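PDB 2ZTS: putative uncharacterized protein PH0186 from Pyrococcus horikoshii, which probably binds ATP, as a KaiC-like member of the P-loop NTPases, and is found here as six chains with ADP and magnesium. Local coordinates for residues L205-K210 with L214-L219; L34-T39 with G187-Y192. One frame throughout, in Å; residues are numbered along the deposited sequence.

Interaction 1 of 2, residues L205-K210 with L214-L219; sequences LDLQEK and LKRYVL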
ATOM      1  N   LEU C 205      20.519 -12.941  -1.316  1.00 23.76           N
ATOM      2  CA  LEU C 205      21.442 -12.326  -2.225  1.00 23.16           C
ATOM      3  C   LEU C 205      20.903 -10.961  -2.529  1.00 24.89           C
ATOM      4  O   LEU C 205      19.735 -10.820  -2.830  1.00 24.78           O
ATOM      5  CB  LEU C 205      21.496 -13.113  -3.520  1.00 22.32           C
ATOM      6  CG  LEU C 205      21.935 -14.575  -3.485  1.00 22.41           C
ATOM      7  CD1 LEU C 205      22.317 -15.084  -4.851  1.00 23.46           C
ATOM      8  CD2 LEU C 205      23.071 -14.807  -2.531  1.00 21.89           C
ATOM      9  N   ASP C 206      21.755  -9.963  -2.486  1.00 28.23           N
ATOM     10  CA  ASP C 206      21.338  -8.572  -2.637  1.00 31.73           C
ATOM     11  C   ASP C 206      22.397  -7.788  -3.427  1.00 34.80           C
ATOM     12  O   ASP C 206      23.535  -8.259  -3.615  1.00 32.85           O
ATOM     13  CB  ASP C 206      21.191  -7.913  -1.262  1.00 32.46           C
ATOM     14  CG  ASP C 206      20.116  -6.828  -1.242  1.00 37.39           C
ATOM     15  OD1 ASP C 206      19.516  -6.536  -2.322  1.00 37.98           O
ATOM     16  OD2 ASP C 206      19.817  -6.222  -0.172  1.00 42.59           O
ATOM     17  N   LEU C 207      21.962  -6.623  -3.918  1.00 37.82           N
ATOM     18  CA  LEU C 207      22.809  -5.600  -4.517  1.00 40.97           C
ATOM     19  C   LEU C 207      22.555  -4.347  -3.740  1.00 44.78           C
ATOM     20  O   LEU C 207      21.420  -3.841  -3.771  1.00 46.07           O
ATOM     21  CB  LEU C 207      22.369  -5.342  -5.940  1.00 41.04           C
ATOM     22  CG  LEU C 207      22.584  -6.433  -6.943  1.00 39.58           C
ATOM     23  CD1 LEU C 207      21.870  -6.114  -8.244  1.00 41.69           C
ATOM     24  CD2 LEU C 207      24.048  -6.608  -7.174  1.00 39.51           C
ATOM     25  N   GLN C 208      23.577  -3.860  -3.035  1.00 48.22           N
ATOM     26  CA  GLN C 208      23.462  -2.620  -2.277  1.00 51.94           C
ATOM     27  C   GLN C 208      23.942  -1.418  -3.090  1.00 53.66           C
ATOM     28  O   GLN C 208      24.805  -1.545  -3.937  1.00 53.01           O
ATOM     29  CB  GLN C 208      24.260  -2.685  -0.970  1.00 52.34           C
ATOM     30  CG  GLN C 208      23.394  -3.002   0.266  1.00 54.86           C
ATOM     31  CD  GLN C 208      24.107  -2.691   1.575  1.00 57.83           C
ATOM     32  OE1 GLN C 208      24.556  -1.536   1.786  1.00 60.70           O
ATOM     33  NE2 GLN C 208      24.217  -3.700   2.463  1.00 56.63           N
ATOM     34  N   GLU C 209      23.389  -0.249  -2.783  1.00 56.74           N
ATOM     35  CA  GLU C 209      23.637   0.966  -3.564  1.00 58.99           C
ATOM     36  C   GLU C 209      24.704   1.769  -2.832  1.00 59.45           C
ATOM     37  O   GLU C 209      24.424   2.278  -1.763  1.00 59.80           O
ATOM     38  CB  GLU C 209      22.321   1.787  -3.713  1.00 60.04           C
ATOM     39  CG  GLU C 209      21.459   1.450  -4.951  1.00 61.88           C
ATOM     40  CD  GLU C 209      20.360   2.484  -5.269  1.00 64.29           C
ATOM     41  OE1 GLU C 209      20.609   3.711  -5.174  1.00 66.22           O
ATOM     42  OE2 GLU C 209      19.231   2.069  -5.626  1.00 64.43           O
ATOM     43  N   LYS C 210      25.915   1.850  -3.380  1.00 60.37           N
ATOM     44  CA  LYS C 210      26.990   2.640  -2.774  1.00 61.77           C
ATOM     45  C   LYS C 210      28.087   2.971  -3.805  1.00 62.52           C
ATOM     46  O   LYS C 210      28.868   2.082  -4.149  1.00 63.52           O
ATOM     47  CB  LYS C 210      27.629   1.892  -1.551  1.00 62.19           C
ATOM     48  CG  LYS C 210      27.547   2.656  -0.165  1.00 63.60           C
ATOM     49  CD  LYS C 210      28.052   1.869   1.139  1.00 64.13           C
ATOM     50  CE  LYS C 210      27.897   0.303   1.123  1.00 65.16           C
ATOM     51  NZ  LYS C 210      26.494  -0.257   0.968  1.00 63.34           N
ATOM     52  N   LEU C 214      26.623  -0.719  -7.600  1.00 51.19           N
ATOM     53  CA  LEU C 214      25.915  -1.797  -6.887  1.00 49.30           C
ATOM     54  C   LEU C 214      26.884  -2.942  -6.547  1.00 46.87           C
ATOM     55  O   LEU C 214      27.426  -3.542  -7.433  1.00 47.86           O
ATOM     56  CB  LEU C 214      24.765  -2.336  -7.751  1.00 50.33           C
ATOM     57  CG  LEU C 214      23.569  -1.471  -8.236  1.00 50.48           C
ATOM     58  CD1 LEU C 214      22.935  -2.195  -9.435  1.00 49.83           C
ATOM     59  CD2 LEU C 214      22.478  -1.185  -7.147  1.00 50.11           C
ATOM     60  N   LYS C 215      27.141  -3.252  -5.288  1.00 44.45           N
ATOM     61  CA  LYS C 215      28.035  -4.401  -4.971  1.00 41.75           C
ATOM     62  C   LYS C 215      27.180  -5.560  -4.442  1.00 37.64           C
ATOM     63  O   LYS C 215      26.128  -5.367  -3.847  1.00 37.62           O
ATOM     64  CB  LYS C 215      29.126  -4.016  -3.955  1.00 42.70           C
ATOM     65  CG  LYS C 215      30.091  -5.247  -3.454  1.00 46.14           C
ATOM     66  CD  LYS C 215      31.616  -4.951  -3.616  1.00 49.19           C
ATOM     67  CE  LYS C 215      32.304  -4.206  -2.397  1.00 50.01           C
ATOM     68  NZ  LYS C 215      31.812  -4.625  -1.027  1.00 52.97           N
ATOM     69  N   ARG C 216      27.631  -6.777  -4.670  1.00 33.63           N
ATOM     70  CA  ARG C 216      26.849  -7.947  -4.282  1.00 30.89           C
ATOM     71  C   ARG C 216      27.136  -8.384  -2.858  1.00 29.13           C
ATOM     72  O   ARG C 216      28.290  -8.424  -2.420  1.00 26.58           O
ATOM     73  CB  ARG C 216      27.129  -9.090  -5.221  1.00 29.34           C
ATOM     74  CG  ARG C 216      26.998  -8.738  -6.671  1.00 27.84           C
ATOM     75  CD  ARG C 216      27.134 -10.000  -7.466  1.00 24.93           C
ATOM     76  NE  ARG C 216      27.062  -9.813  -8.883  1.00 28.64           N
ATOM     77  CZ  ARG C 216      25.927  -9.644  -9.559  1.00 28.29           C
ATOM     78  NH1 ARG C 216      24.751  -9.656  -8.928  1.00 21.17           N
ATOM     79  NH2 ARG C 216      25.979  -9.500 -10.869  1.00 23.65           N
ATOM     80  N   TYR C 217      26.070  -8.692  -2.145  1.00 28.61           N
ATOM     81  CA  TYR C 217      26.156  -9.165  -0.778  1.00 29.78           C
ATOM     82  C   TYR C 217      25.347 -10.464  -0.621  1.00 27.26           C
ATOM     83  O   TYR C 217      24.344 -10.638  -1.244  1.00 26.44           O
ATOM     84  CB  TYR C 217      25.680  -8.069   0.193  1.00 30.56           C
ATOM     85  CG  TYR C 217      26.590  -6.854   0.244  1.00 38.69           C
ATOM     86  CD1 TYR C 217      27.815  -6.871   0.944  1.00 44.11           C
ATOM     87  CD2 TYR C 217      26.224  -5.657  -0.402  1.00 46.45           C
ATOM     88  CE1 TYR C 217      28.661  -5.703   0.988  1.00 47.73           C
ATOM     89  CE2 TYR C 217      27.066  -4.492  -0.366  1.00 48.45           C
ATOM     90  CZ  TYR C 217      28.273  -4.525   0.314  1.00 49.73           C
ATOM     91  OH  TYR C 217      29.050  -3.367   0.300  1.00 53.57           O
ATOM     92  N   VAL C 218      25.846 -11.380   0.195  1.00 26.86           N
ATOM     93  CA  VAL C 218      25.078 -12.533   0.707  1.00 26.48           C
ATOM     94  C   VAL C 218      24.919 -12.447   2.215  1.00 26.77           C
ATOM     95  O   VAL C 218      25.819 -12.002   2.937  1.00 27.14           O
ATOM     96  CB  VAL C 218      25.718 -13.875   0.289  1.00 25.37           C
ATOM     97  CG1 VAL C 218      27.172 -13.979   0.785  1.00 26.08           C
ATOM     98  CG2 VAL C 218      24.949 -15.030   0.807  1.00 26.78           C
ATOM     99  N   LEU C 219      23.761 -12.874   2.697  1.00 27.06           N
ATOM    100  CA  LEU C 219      23.498 -12.946   4.119  1.00 27.31           C
ATOM    101  C   LEU C 219      22.759 -14.265   4.402  1.00 26.57           C
ATOM    102  O   LEU C 219      21.834 -14.665   3.663  1.00 25.31           O
ATOM    103  CB  LEU C 219      22.659 -11.769   4.471  1.00 28.05           C
ATOM    104  CG  LEU C 219      22.020 -11.557   5.817  1.00 32.75           C
ATOM    105  CD1 LEU C 219      23.051 -11.299   6.838  1.00 37.58           C
ATOM    106  CD2 LEU C 219      21.118 -10.337   5.662  1.00 37.55           C
TER
HETATM  107  O   HOH W   1      23.809  -9.875  -6.041  1.00 25.50           O
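Q208 lies across the ring of Y217. Its CB touches Y217 CE2 at 3.4 Å. Its CG is next, 3.9 Å from Y217 CD2. Its CD follows, 4.0 Å from Y217 CE2. At the tip, NE2 rests over one face of the Y217 ring, and the amide plane is turned 34° from the ring plane. Y217 CG is anti to its own carbonyl carbon (chi1 -67°), which leans the ring toward Q208. With an alanine here only CB would remain against the ring, and Y217 would probably lose the amide over its face and turn more easily.

Backbone bonds run both ways between D206 and Y217 and between Q208 and K215. On the face with L205, L207 and R216 the contacts are mainly apolar, with one bridging water. L207 CD2 packs 3.6 Å from R216 NH1, the two side chains lying side by side. The water donates to D206 O at 2.9 Å and accepts from R216 NH1 at 3.0 Å, at the edge of the guanidinium and in its plane. R216 NH1 also donates to G40 O, and M230 of the second subunit packs on L207 and R216. The pairing is that of an antiparallel beta hairpin, and through R216 it lines the ADP pocket.

Interaction 2 of 2, residues L34-T39 with G187-Y192; sequences LLTGGT and GKLSRY. With ADP (adenosine-5'-diphosphate), chain H.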
ATOM      1  N   LEU C  34      15.837 -21.862   1.062  1.00 21.20           N
ATOM      2  CA  LEU C  34      15.249 -20.840   0.238  1.00 20.95           C
ATOM      3  C   LEU C  34      16.341 -19.855  -0.054  1.00 21.20           C
ATOM      4  O   LEU C  34      16.914 -19.227   0.843  1.00 20.76           O
ATOM      5  CB  LEU C  34      14.087 -20.142   0.953  1.00 21.15           C
ATOM      6  CG  LEU C  34      13.314 -19.184   0.034  1.00 20.78           C
ATOM      7  CD1 LEU C  34      12.529 -19.913  -1.069  1.00 25.14           C
ATOM      8  CD2 LEU C  34      12.403 -18.279   0.808  1.00 21.96           C
ATOM      9  N   LEU C  35      16.679 -19.772  -1.334  1.00 20.60           N
ATOM     10  CA  LEU C  35      17.596 -18.798  -1.861  1.00 19.52           C
ATOM     11  C   LEU C  35      16.734 -17.659  -2.518  1.00 20.80           C
ATOM     12  O   LEU C  35      16.000 -17.891  -3.520  1.00 21.28           O
ATOM     13  CB  LEU C  35      18.508 -19.488  -2.849  1.00 18.32           C
ATOM     14  CG  LEU C  35      19.465 -18.528  -3.531  1.00 20.23           C
ATOM     15  CD1 LEU C  35      20.464 -17.919  -2.522  1.00 21.67           C
ATOM     16  CD2 LEU C  35      20.187 -19.193  -4.638  1.00 21.91           C
ATOM     17  N   THR C  36      16.811 -16.455  -1.940  1.00 20.71           N
ATOM     18  CA  THR C  36      15.957 -15.320  -2.335  1.00 21.94           C
ATOM     19  C   THR C  36      16.785 -14.074  -2.631  1.00 22.65           C
ATOM     20  O   THR C  36      17.887 -13.929  -2.152  1.00 23.72           O
ATOM     21  CB  THR C  36      14.860 -15.081  -1.262  1.00 22.71           C
ATOM     22  OG1 THR C  36      13.959 -14.033  -1.675  1.00 20.81           O
ATOM     23  CG2 THR C  36      15.420 -14.641   0.108  1.00 22.35           C
ATOM     24  N   GLY C  37      16.260 -13.231  -3.496  1.00 23.03           N
ATOM     25  CA  GLY C  37      16.878 -12.035  -3.967  1.00 22.47           C
ATOM     26  C   GLY C  37      16.221 -11.558  -5.256  1.00 22.63           C
ATOM     27  O   GLY C  37      15.528 -12.323  -5.973  1.00 21.72           O
ATOM     28  N   GLY C  38      16.457 -10.284  -5.548  1.00 22.99           N
ATOM     29  CA  GLY C  38      15.904  -9.614  -6.727  1.00 23.01           C
ATOM     30  C   GLY C  38      16.494 -10.145  -8.011  1.00 22.27           C
ATOM     31  O   GLY C  38      17.445 -10.956  -8.041  1.00 22.69           O
ATOM     32  N   THR C  39      15.913  -9.727  -9.106  1.00 22.46           N
ATOM     33  CA  THR C  39      16.403 -10.137 -10.414  1.00 23.95           C
ATOM     34  C   THR C  39      17.922  -9.846 -10.528  1.00 23.67           C
ATOM     35  O   THR C  39      18.394  -8.741 -10.234  1.00 21.00           O
ATOM     36  CB  THR C  39      15.675  -9.306 -11.507  1.00 25.48           C
ATOM     37  OG1 THR C  39      14.268  -9.400 -11.327  1.00 26.65           O
ATOM     38  CG2 THR C  39      15.942  -9.790 -12.885  1.00 25.94           C
ATOM     39  N   GLY C 187      11.877  -5.161   2.551  1.00 45.71           N
ATOM     40  CA  GLY C 187      10.741  -5.674   3.303  1.00 45.18           C
ATOM     41  C   GLY C 187      10.452  -7.173   3.101  1.00 44.92           C
ATOM     42  O   GLY C 187      10.863  -8.045   3.924  1.00 44.40           O
ATOM     43  N   LYS C 188       9.727  -7.491   2.014  1.00 42.84           N
ATOM     44  CA  LYS C 188       9.382  -8.905   1.725  1.00 40.97           C
ATOM     45  C   LYS C 188      10.627  -9.850   1.579  1.00 37.54           C
ATOM     46  O   LYS C 188      11.547  -9.580   0.842  1.00 37.05           O
ATOM     47  CB  LYS C 188       8.445  -9.020   0.499  1.00 40.81           C
ATOM     48  CG  LYS C 188       6.963  -8.946   0.819  1.00 42.75           C
ATOM     49  CD  LYS C 188       6.106  -9.960   0.008  1.00 45.89           C
ATOM     50  CE  LYS C 188       5.661 -11.206   0.843  1.00 45.47           C
ATOM     51  NZ  LYS C 188       6.796 -12.170   1.239  1.00 40.70           N
ATOM     52  N   LEU C 189      10.614 -10.972   2.279  1.00 34.76           N
ATOM     53  CA  LEU C 189      11.659 -11.988   2.085  1.00 33.65           C
ATOM     54  C   LEU C 189      11.464 -12.765   0.770  1.00 31.29           C
ATOM     55  O   LEU C 189      12.421 -13.204   0.124  1.00 32.15           O
ATOM     56  CB  LEU C 189      11.561 -12.971   3.217  1.00 33.67           C
ATOM     57  CG  LEU C 189      12.792 -13.738   3.545  1.00 35.98           C
ATOM     58  CD1 LEU C 189      13.963 -12.766   3.838  1.00 34.09           C
ATOM     59  CD2 LEU C 189      12.423 -14.629   4.775  1.00 39.03           C
ATOM     60  N   SER C 190      10.210 -12.955   0.399  1.00 28.10           N
ATOM     61  CA  SER C 190       9.861 -13.750  -0.770  1.00 27.43           C
ATOM     62  C   SER C 190       8.776 -13.089  -1.614  1.00 27.35           C
ATOM     63  O   SER C 190       8.184 -12.136  -1.205  1.00 26.86           O
ATOM     64  CB  SER C 190       9.317 -15.061  -0.283  1.00 27.74           C
ATOM     65  OG  SER C 190       8.172 -14.831   0.511  1.00 26.14           O
ATOM     66  N   ARG C 191       8.486 -13.677  -2.761  1.00 27.05           N
ATOM     67  CA  ARG C 191       7.504 -13.165  -3.669  1.00 26.26           C
ATOM     68  C   ARG C 191       6.121 -13.329  -3.096  1.00 26.20           C
ATOM     69  O   ARG C 191       5.328 -12.395  -3.190  1.00 26.32           O
ATOM     70  CB  ARG C 191       7.569 -13.944  -4.998  1.00 25.67           C
ATOM     71  CG  ARG C 191       6.620 -13.387  -6.034  1.00 24.57           C
ATOM     72  CD  ARG C 191       6.968 -13.785  -7.445  1.00 28.08           C
ATOM     73  NE  ARG C 191       5.839 -13.609  -8.326  1.00 30.03           N
ATOM     74  CZ  ARG C 191       5.661 -12.610  -9.180  1.00 29.80           C
ATOM     75  NH1 ARG C 191       6.520 -11.599  -9.287  1.00 28.68           N
ATOM     76  NH2 ARG C 191       4.538 -12.591  -9.881  1.00 28.59           N
ATOM     77  N   TYR C 192       5.806 -14.518  -2.560  1.00 25.57           N
ATOM     78  CA  TYR C 192       4.406 -14.855  -2.163  1.00 25.96           C
ATOM     79  C   TYR C 192       4.103 -14.785  -0.664  1.00 25.34           C
ATOM     80  O   TYR C 192       2.950 -14.710  -0.266  1.00 24.42           O
ATOM     81  CB  TYR C 192       3.958 -16.230  -2.748  1.00 25.97           C
ATOM     82  CG  TYR C 192       3.948 -16.176  -4.233  1.00 23.99           C
ATOM     83  CD1 TYR C 192       3.047 -15.355  -4.917  1.00 21.43           C
ATOM     84  CD2 TYR C 192       4.855 -16.892  -4.960  1.00 21.44           C
ATOM     85  CE1 TYR C 192       3.082 -15.270  -6.346  1.00 19.74           C
ATOM     86  CE2 TYR C 192       4.924 -16.797  -6.335  1.00 20.14           C
ATOM     87  CZ  TYR C 192       4.028 -15.992  -7.027  1.00 20.17           C
ATOM     88  OH  TYR C 192       4.140 -15.969  -8.401  1.00 22.94           O
TER
HETATM   89  PB  ADP H1903      19.184 -14.244 -10.987  1.00 22.93           P
HETATM   90  O1B ADP H1903      19.228 -13.858  -9.572  1.00 17.61           O
HETATM   91  O2B ADP H1903      18.272 -13.335 -11.820  1.00 24.95           O
HETATM   92  O3B ADP H1903      18.794 -15.750 -11.205  1.00 24.59           O
HETATM   93  PA  ADP H1903      21.725 -14.867 -12.303  1.00 22.83           P
HETATM   94  O1A ADP H1903      22.312 -16.062 -11.518  1.00 22.83           O
HETATM   95  O2A ADP H1903      21.079 -15.268 -13.609  1.00 18.54           O
HETATM   96  O3A ADP H1903      20.731 -13.951 -11.401  1.00 22.07           O
HETATM   97  O5' ADP H1903      22.942 -13.858 -12.462  1.00 31.02           O
HETATM   98  C5' ADP H1903      23.432 -13.461 -13.701  1.00 33.99           C
HETATM   99  C4' ADP H1903      24.534 -12.440 -13.547  1.00 32.14           C
HETATM  100  O4' ADP H1903      25.825 -12.970 -13.351  1.00 34.60           O
HETATM  101  C3' ADP H1903      24.589 -11.559 -14.779  1.00 30.11           C
HETATM  102  O3' ADP H1903      23.520 -10.616 -14.677  1.00 29.64           O
HETATM  103  C2' ADP H1903      26.011 -11.038 -14.724  1.00 29.43           C
HETATM  104  O2' ADP H1903      26.129  -9.921 -13.914  1.00 25.71           O
HETATM  105  C1' ADP H1903      26.789 -12.173 -14.048  1.00 33.66           C
HETATM  106  N9  ADP H1903      27.442 -13.082 -15.003  1.00 35.55           N
HETATM  107  C8  ADP H1903      26.816 -13.958 -15.882  1.00 36.37           C
HETATM  108  N7  ADP H1903      27.759 -14.646 -16.560  1.00 37.51           N
HETATM  109  C5  ADP H1903      28.976 -14.179 -16.163  1.00 39.35           C
HETATM  110  C6  ADP H1903      30.280 -14.512 -16.518  1.00 42.15           C
HETATM  111  N6  ADP H1903      30.540 -15.629 -17.214  1.00 44.27           N
HETATM  112  N1  ADP H1903      31.337 -13.860 -15.879  1.00 45.40           N
HETATM  113  C2  ADP H1903      31.098 -12.899 -14.910  1.00 43.37           C
HETATM  114  N3  ADP H1903      29.787 -12.574 -14.546  1.00 39.48           N
HETATM  115  C4  ADP H1903      28.772 -13.206 -15.169  1.00 38.00           C
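The chi1 of T36 (-176°) turns OG1 opposite its backbone N, and from there the hydroxyl meets the carbonyl of L189. T36 lies on strand 32-36, which runs into the P-loop (Walker A motif) of a P-loop NTPase fold. Residues 187-192 lie in the loop between strands 174-179 and 201-209.

T36 OG1 donates to L189 O over 2.5 Å, a short distance. The hydroxyl lies almost straight ahead of the L189 carbonyl (165° at the oxygen). The same oxygen also lies against the carbon side of the threonine, with T36 CG2 at 3.3 Å from L189 O. The side chains themselves meet more loosely: T36 CG2 is 4.4 Å from L189 CG. T36 is buried, with V202, V204 and T179 packed around it, so this bond gives its hydroxyl a partner inside the fold.

Beyond T36 the chain turns to the nucleotide. G37 O accepts a bond from K43 NZ. G38 O passes 3.7 Å from ADP O1B, which is proximity and not a hydrogen bond. Within the loop, K188 NZ donates to S190 O at 2.8 Å, from above the carbonyl plane. S190 OG bonds to E196, while R191 forms a salt bridge with E154 and reaches G193 O of the second subunit through NH1. R191 CG sits 3.7 Å above the centre of the Y192 ring. R191 NE donates to Y192 OH at 2.9 Å with an angle of 164° at the hydrogen, and Y192 OH lies close to the plane of the R191 guanidinium.

Both interactions reach the same mixed sheet, where strands 32-36 and 201-209 are neighbours. They meet at L205: its N is 2.9 Å from T36 O, a probable hydrogen bond, and its CG packs on L35 CD1. Interaction 2 is small and buried, and rests on one hydroxyl-to-carbonyl bond between strand 32-36 and a loop. Interaction 1 is larger and only partly buried. It joins adjacent strands by a ladder of backbone bonds, with exposed polar side chains toward the turn. Each holds part of the ADP pocket, G38 and T39 in interaction 2 and R216 in interaction 1. Both touch the second subunit.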